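Local coordinates for protein acetyl-CoA acetyltransferase (Bacillus anthracis, PDB 3SS6) that probably catalyses the reversible condensation of two acetyl-CoA molecules to acetoacetyl-CoA and free CoA, at residues M95-M99 with G386-F390; A312-N318 with L372-S378. All coordinates share one frame; numbering follows the deposited sequence.

Contact 1: residues M95-M99 with G386-F390; sequences MQAIM and GVALF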
loop_
_atom_site.group_PDB
_atom_site.type_symbol
_atom_site.label_atom_id
_atom_site.label_comp_id
_atom_site.label_asym_id
_atom_site.label_seq_id
_atom_site.Cartn_x
_atom_site.Cartn_y
_atom_site.Cartn_z
ATOM N N MET A 95 1.439 -32.734 5.784
ATOM C CA MET A 95 1.899 -34.111 5.920
ATOM C C MET A 95 3.221 -34.131 6.694
ATOM O O MET A 95 3.431 -34.990 7.549
ATOM C CB MET A 95 2.027 -34.784 4.553
ATOM C CG MET A 95 2.475 -36.235 4.610
ATOM S SD MET A 95 2.381 -37.062 3.011
ATOM C CE MET A 95 0.597 -37.296 2.889
ATOM N N GLN A 96 4.108 -33.178 6.417
ATOM C CA GLN A 96 5.355 -33.113 7.179
ATOM C C GLN A 96 5.075 -32.909 8.673
ATOM O O GLN A 96 5.790 -33.441 9.531
ATOM C CB GLN A 96 6.266 -31.989 6.656
ATOM C CG GLN A 96 7.568 -31.859 7.444
ATOM C CD GLN A 96 8.439 -33.100 7.285
ATOM O OE1 GLN A 96 8.683 -33.553 6.171
ATOM N NE2 GLN A 96 8.892 -33.663 8.399
ATOM N N ALA A 97 4.039 -32.141 8.991
ATOM C CA ALA A 97 3.685 -31.930 10.398
ATOM C C ALA A 97 3.380 -33.265 11.070
ATOM O O ALA A 97 3.799 -33.516 12.198
ATOM C CB ALA A 97 2.489 -30.964 10.538
ATOM N N ILE A 98 2.645 -34.117 10.371
ATOM C CA ILE A 98 2.330 -35.438 10.904
ATOM C C ILE A 98 3.598 -36.279 11.042
ATOM O O ILE A 98 3.761 -37.001 12.023
ATOM C CB ILE A 98 1.307 -36.151 10.010
ATOM C CG1 ILE A 98 -0.034 -35.410 10.096
ATOM C CG2 ILE A 98 1.177 -37.631 10.407
ATOM C CD1 ILE A 98 -1.002 -35.759 8.966
ATOM N N MET A 99 4.491 -36.197 10.057
ATOM C CA MET A 99 5.750 -36.941 10.109
ATOM C C MET A 99 6.644 -36.480 11.260
ATOM O O MET A 99 7.254 -37.304 11.950
ATOM C CB MET A 99 6.493 -36.836 8.770
ATOM C CG MET A 99 5.720 -37.519 7.648
ATOM S SD MET A 99 6.090 -36.832 6.022
ATOM C CE MET A 99 7.876 -37.016 5.970
ATOM N N GLY A 386 8.448 -34.642 -3.375
ATOM C CA GLY A 386 7.343 -35.564 -3.182
ATOM C C GLY A 386 7.414 -36.097 -1.765
ATOM O O GLY A 386 8.502 -36.321 -1.246
ATOM N N VAL A 387 6.263 -36.300 -1.139
ATOM C CA VAL A 387 6.225 -36.849 0.210
ATOM C C VAL A 387 5.169 -37.942 0.238
ATOM O O VAL A 387 4.138 -37.809 -0.409
ATOM C CB VAL A 387 5.888 -35.758 1.241
ATOM C CG1 VAL A 387 5.927 -36.324 2.657
ATOM C CG2 VAL A 387 6.869 -34.595 1.101
ATOM N N ALA A 388 5.449 -39.036 0.947
ATOM C CA ALA A 388 4.483 -40.128 1.065
ATOM C C ALA A 388 4.397 -40.648 2.495
ATOM O O ALA A 388 5.402 -40.712 3.216
ATOM C CB ALA A 388 4.829 -41.265 0.102
ATOM N N LEU A 389 3.183 -41.024 2.888
ATOM C CA LEU A 389 2.899 -41.502 4.229
ATOM C C LEU A 389 2.197 -42.851 4.116
ATOM O O LEU A 389 1.270 -43.010 3.321
ATOM C CB LEU A 389 1.994 -40.488 4.947
ATOM C CG LEU A 389 1.626 -40.815 6.393
ATOM C CD1 LEU A 389 2.867 -40.886 7.268
ATOM C CD2 LEU A 389 0.651 -39.763 6.919
ATOM N N PHE A 390 2.657 -43.825 4.896
ATOM C CA PHE A 390 2.171 -45.203 4.793
ATOM C C PHE A 390 1.493 -45.568 6.101
ATOM O O PHE A 390 2.104 -45.470 7.163
ATOM C CB PHE A 390 3.340 -46.147 4.499
ATOM C CG PHE A 390 4.022 -45.846 3.201
ATOM C CD1 PHE A 390 3.742 -46.592 2.066
ATOM C CD2 PHE A 390 4.905 -44.777 3.104
ATOM C CE1 PHE A 390 4.359 -46.291 0.851
ATOM C CE2 PHE A 390 5.520 -44.462 1.897
ATOM C CZ PHE A 390 5.256 -45.224 0.771
#

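Contact 2: residues A312-N318 with L372-S378; sequences ADLLEIN and LEKGIAS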
loop_
_atom_site.group_PDB
_atom_site.type_symbol
_atom_site.label_atom_id
_atom_site.label_comp_id
_atom_site.label_asym_id
_atom_site.label_seq_id
_atom_site.Cartn_x
_atom_site.Cartn_y
_atom_site.Cartn_z
ATOM N N ALA A 312 -1.200 -51.979 -1.362
ATOM C CA ALA A 312 -1.990 -50.853 -0.874
ATOM C C ALA A 312 -3.456 -51.065 -1.236
ATOM O O ALA A 312 -3.780 -51.399 -2.380
ATOM C CB ALA A 312 -1.480 -49.534 -1.440
ATOM N N ASP A 313 -4.337 -50.897 -0.257
ATOM C CA ASP A 313 -5.770 -51.044 -0.489
ATOM C C ASP A 313 -6.403 -49.771 -1.048
ATOM O O ASP A 313 -7.292 -49.836 -1.905
ATOM C CB ASP A 313 -6.474 -51.465 0.800
ATOM C CG ASP A 313 -6.062 -52.848 1.257
ATOM O OD1 ASP A 313 -6.133 -53.791 0.435
ATOM O OD2 ASP A 313 -5.661 -52.995 2.432
ATOM N N LEU A 314 -5.950 -48.623 -0.545
ATOM C CA LEU A 314 -6.400 -47.326 -1.035
ATOM C C LEU A 314 -5.240 -46.352 -1.086
ATOM O O LEU A 314 -4.322 -46.428 -0.270
ATOM C CB LEU A 314 -7.464 -46.735 -0.114
ATOM C CG LEU A 314 -8.831 -47.424 -0.081
ATOM C CD1 LEU A 314 -9.717 -46.701 0.921
ATOM C CD2 LEU A 314 -9.498 -47.444 -1.460
ATOM N N LEU A 315 -5.299 -45.425 -2.034
ATOM C CA LEU A 315 -4.326 -44.345 -2.098
ATOM C C LEU A 315 -5.036 -43.000 -2.206
ATOM O O LEU A 315 -6.079 -42.876 -2.862
ATOM C CB LEU A 315 -3.369 -44.514 -3.293
ATOM C CG LEU A 315 -2.485 -45.764 -3.395
ATOM C CD1 LEU A 315 -3.236 -46.904 -4.068
ATOM C CD2 LEU A 315 -1.199 -45.454 -4.169
ATOM N N GLU A 316 -4.442 -41.998 -1.572
ATOM C CA GLU A 316 -4.795 -40.602 -1.803
ATOM C C GLU A 316 -3.563 -39.955 -2.407
ATOM O O GLU A 316 -2.516 -39.915 -1.773
ATOM C CB GLU A 316 -5.123 -39.892 -0.490
ATOM C CG GLU A 316 -6.495 -40.229 0.088
ATOM C CD GLU A 316 -7.619 -39.510 -0.628
ATOM O OE1 GLU A 316 -7.474 -38.301 -0.900
ATOM O OE2 GLU A 316 -8.647 -40.156 -0.923
ATOM N N ILE A 317 -3.685 -39.504 -3.649
ATOM C CA ILE A 317 -2.629 -38.767 -4.345
ATOM C C ILE A 317 -3.208 -37.403 -4.675
ATOM O O ILE A 317 -4.064 -37.311 -5.557
ATOM C CB ILE A 317 -2.258 -39.433 -5.694
ATOM C CG1 ILE A 317 -1.924 -40.919 -5.513
ATOM C CG2 ILE A 317 -1.099 -38.684 -6.358
ATOM C CD1 ILE A 317 -0.709 -41.169 -4.649
ATOM N N ASN A 318 -2.776 -36.349 -3.993
ATOM C CA ASN A 318 -3.480 -35.091 -4.211
ATOM C C ASN A 318 -3.475 -34.647 -5.669
ATOM O O ASN A 318 -2.445 -34.700 -6.340
ATOM C CB ASN A 318 -2.981 -33.964 -3.313
ATOM C CG ASN A 318 -3.796 -32.699 -3.491
ATOM O OD1 ASN A 318 -5.028 -32.732 -3.428
ATOM N ND2 ASN A 318 -3.123 -31.589 -3.765
ATOM N N LEU A 372 -10.853 -51.903 5.069
ATOM C CA LEU A 372 -9.559 -52.217 4.470
ATOM C C LEU A 372 -8.415 -51.734 5.369
ATOM O O LEU A 372 -8.630 -50.931 6.273
ATOM C CB LEU A 372 -9.449 -51.557 3.094
ATOM C CG LEU A 372 -10.528 -51.989 2.092
ATOM C CD1 LEU A 372 -10.516 -51.073 0.869
ATOM C CD2 LEU A 372 -10.329 -53.441 1.693
ATOM N N GLU A 373 -7.202 -52.222 5.108
ATOM C CA GLU A 373 -6.067 -51.966 6.004
ATOM C C GLU A 373 -5.039 -50.955 5.507
ATOM O O GLU A 373 -4.750 -49.967 6.188
ATOM C CB GLU A 373 -5.342 -53.280 6.320
ATOM C CG GLU A 373 -4.171 -53.111 7.270
ATOM C CD GLU A 373 -3.485 -54.424 7.613
ATOM O OE1 GLU A 373 -3.197 -55.225 6.694
ATOM O OE2 GLU A 373 -3.238 -54.656 8.809
ATOM N N LYS A 374 -4.461 -51.215 4.337
ATOM C CA LYS A 374 -3.253 -50.491 3.926
ATOM C C LYS A 374 -3.510 -49.260 3.065
ATOM O O LYS A 374 -4.174 -49.344 2.029
ATOM C CB LYS A 374 -2.290 -51.443 3.202
ATOM C CG LYS A 374 -1.747 -52.562 4.085
ATOM C CD LYS A 374 -0.670 -53.354 3.371
ATOM C CE LYS A 374 -0.064 -54.420 4.287
ATOM N NZ LYS A 374 -1.056 -55.468 4.644
ATOM N N GLY A 375 -2.963 -48.125 3.490
ATOM C CA GLY A 375 -3.171 -46.857 2.803
ATOM C C GLY A 375 -1.871 -46.138 2.493
ATOM O O GLY A 375 -0.910 -46.211 3.256
ATOM N N ILE A 376 -1.845 -45.454 1.353
ATOM C CA ILE A 376 -0.739 -44.561 1.021
ATOM C C ILE A 376 -1.317 -43.191 0.735
ATOM O O ILE A 376 -2.247 -43.068 -0.063
ATOM C CB ILE A 376 0.003 -45.031 -0.241
ATOM C CG1 ILE A 376 0.582 -46.431 -0.030
ATOM C CG2 ILE A 376 1.103 -44.046 -0.601
ATOM C CD1 ILE A 376 1.218 -47.032 -1.301
ATOM N N ALA A 377 -0.769 -42.162 1.382
ATOM C CA ALA A 377 -1.138 -40.790 1.062
ATOM C C ALA A 377 0.119 -40.078 0.567
ATOM O O ALA A 377 1.175 -40.163 1.189
ATOM C CB ALA A 377 -1.711 -40.078 2.277
ATOM N N SER A 378 0.009 -39.366 -0.546
ATOM C CA SER A 378 1.197 -38.757 -1.130
ATOM C C SER A 378 0.839 -37.531 -1.938
ATOM O O SER A 378 -0.241 -37.453 -2.515
ATOM C CB SER A 378 1.910 -39.777 -2.030
ATOM O OG SER A 378 3.112 -39.250 -2.573
#

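Contact 1: residues M95-M99 with G386-F390
Two methionine sulfurs converge on one methyl group: Val387 CG1 has Met99 SD 3.4 Å away and Met95 SD at 3.6 Å. The valine sets CG1 anti to its backbone N (chi1 -177°), and this branch, not CG2, makes the contacts with both thioethers. Met95 and Val387 run past each other in opposite directions. Met95 leaves the helix straight through chi1 and chi2 and bends only at chi3 (-75°), which swings its methyl toward the next inward residue, so that CE as well as SD lies 4.0 Å from Leu389 CB. Met99 instead meets Val387 at a slant, with its own methyl also close to CG1. Alternation along the strand explains the choice of partners, since Val387 and Leu389 face the helix while Ala388 between them faces away. In the layered alpha/beta fold of thiolases, helix 93-107 of the N-terminal thiolase domain here packs on strand 385-393 of the C-terminal one; the short axes approach to 9.4 Å and cross at 51°. Leu389 meets Ile98 nearly at right angles, branch to branch, with CD2 of the leucine 4.1 Å from CG2 of the isoleucine. No hydrogen bond passes between the segments, and every touching residue is buried. Thr360 of helix 352-370 touches both Met95 and Leu389, while Tyr280 and Val282 of strand 275-284 lie against Met99. Ala388, turned to the other face of the sheet, packs on Ile298 of helix 294-305.

Contact 2: residues A312-N318 with L372-S378
Asp313 OD2 accepts two successive backbone N-H groups, those of Glu373 and Lys374. Lys374 N lies 2.9 Å from Asp313 OD2 in an almost straight bond (171°) on the anti side, while Glu373 N makes a longer one from above the carboxylate plane. With CG beside its own backbone N (chi1 -66°), the aspartate carries OD2 across to this turn. The return bonds go to Lys374 O, gripped by two consecutive N-H groups just as strand 314-317 begins: Asp313 N at 2.8 Å and Leu314 N at 3.2 Å. From there the backbone ladder is that of parallel strands, their axes 4.7 Å apart and only 7° from parallel: Ile376 N to Leu314 O, Glu316 N to Ile376 O, Ser378 N to Glu316 O and Asn318 N to Ser378 O. Strand 314-317 is the last regular strand at this end of the large mixed sheet, although Lys338 and Asn340 hydrogen-bond to the Leu315 backbone along its far edge. The two strands form a beta-alpha-beta crossover, with helix 352-370 the last helix of the connection. Apolar packing divides between the faces. The Leu315 and Ile376 chains run alongside one another, and Ile376 CD1 also reaches Ala312 CB at 3.7 Å; Leu302 of helix 294-305 covers Ile376 there. On the opposite face Leu372 comes in nearly perpendicular to Leu314, its CD1 4.1 Å from Leu314 CG, with Leu363 and Leu367 of helix 352-370 against Leu314. Neighbouring Lys374 and Glu373 form a salt bridge, NZ to OE1 3.0 Å.

Overall arrangement
Strands 385-393 and 374-381 follow each other in the chain and are neighbours in one sheet, so the two contacts meet directly: Leu389 N lies 2.8 Å from Ala377 O, and Val387 O is 2.8 Å from Ser378 OG, both probable hydrogen bonds. The centres of contact 1 and contact 2 are about 12 Å apart. Contact 1 lies nearer the chain centre, is wholly buried and relies on sulfur and methyl packing between a helix and a sheet face. Contact 2 runs edge to edge within the sheet; backbone bonds dominate it, and its partly exposed entrance carries Asp313, Glu373 and Lys374, while Glu316 is buried further along. Helices 352-370 and 294-305 border both contacts, covering opposite faces of their shared sheet.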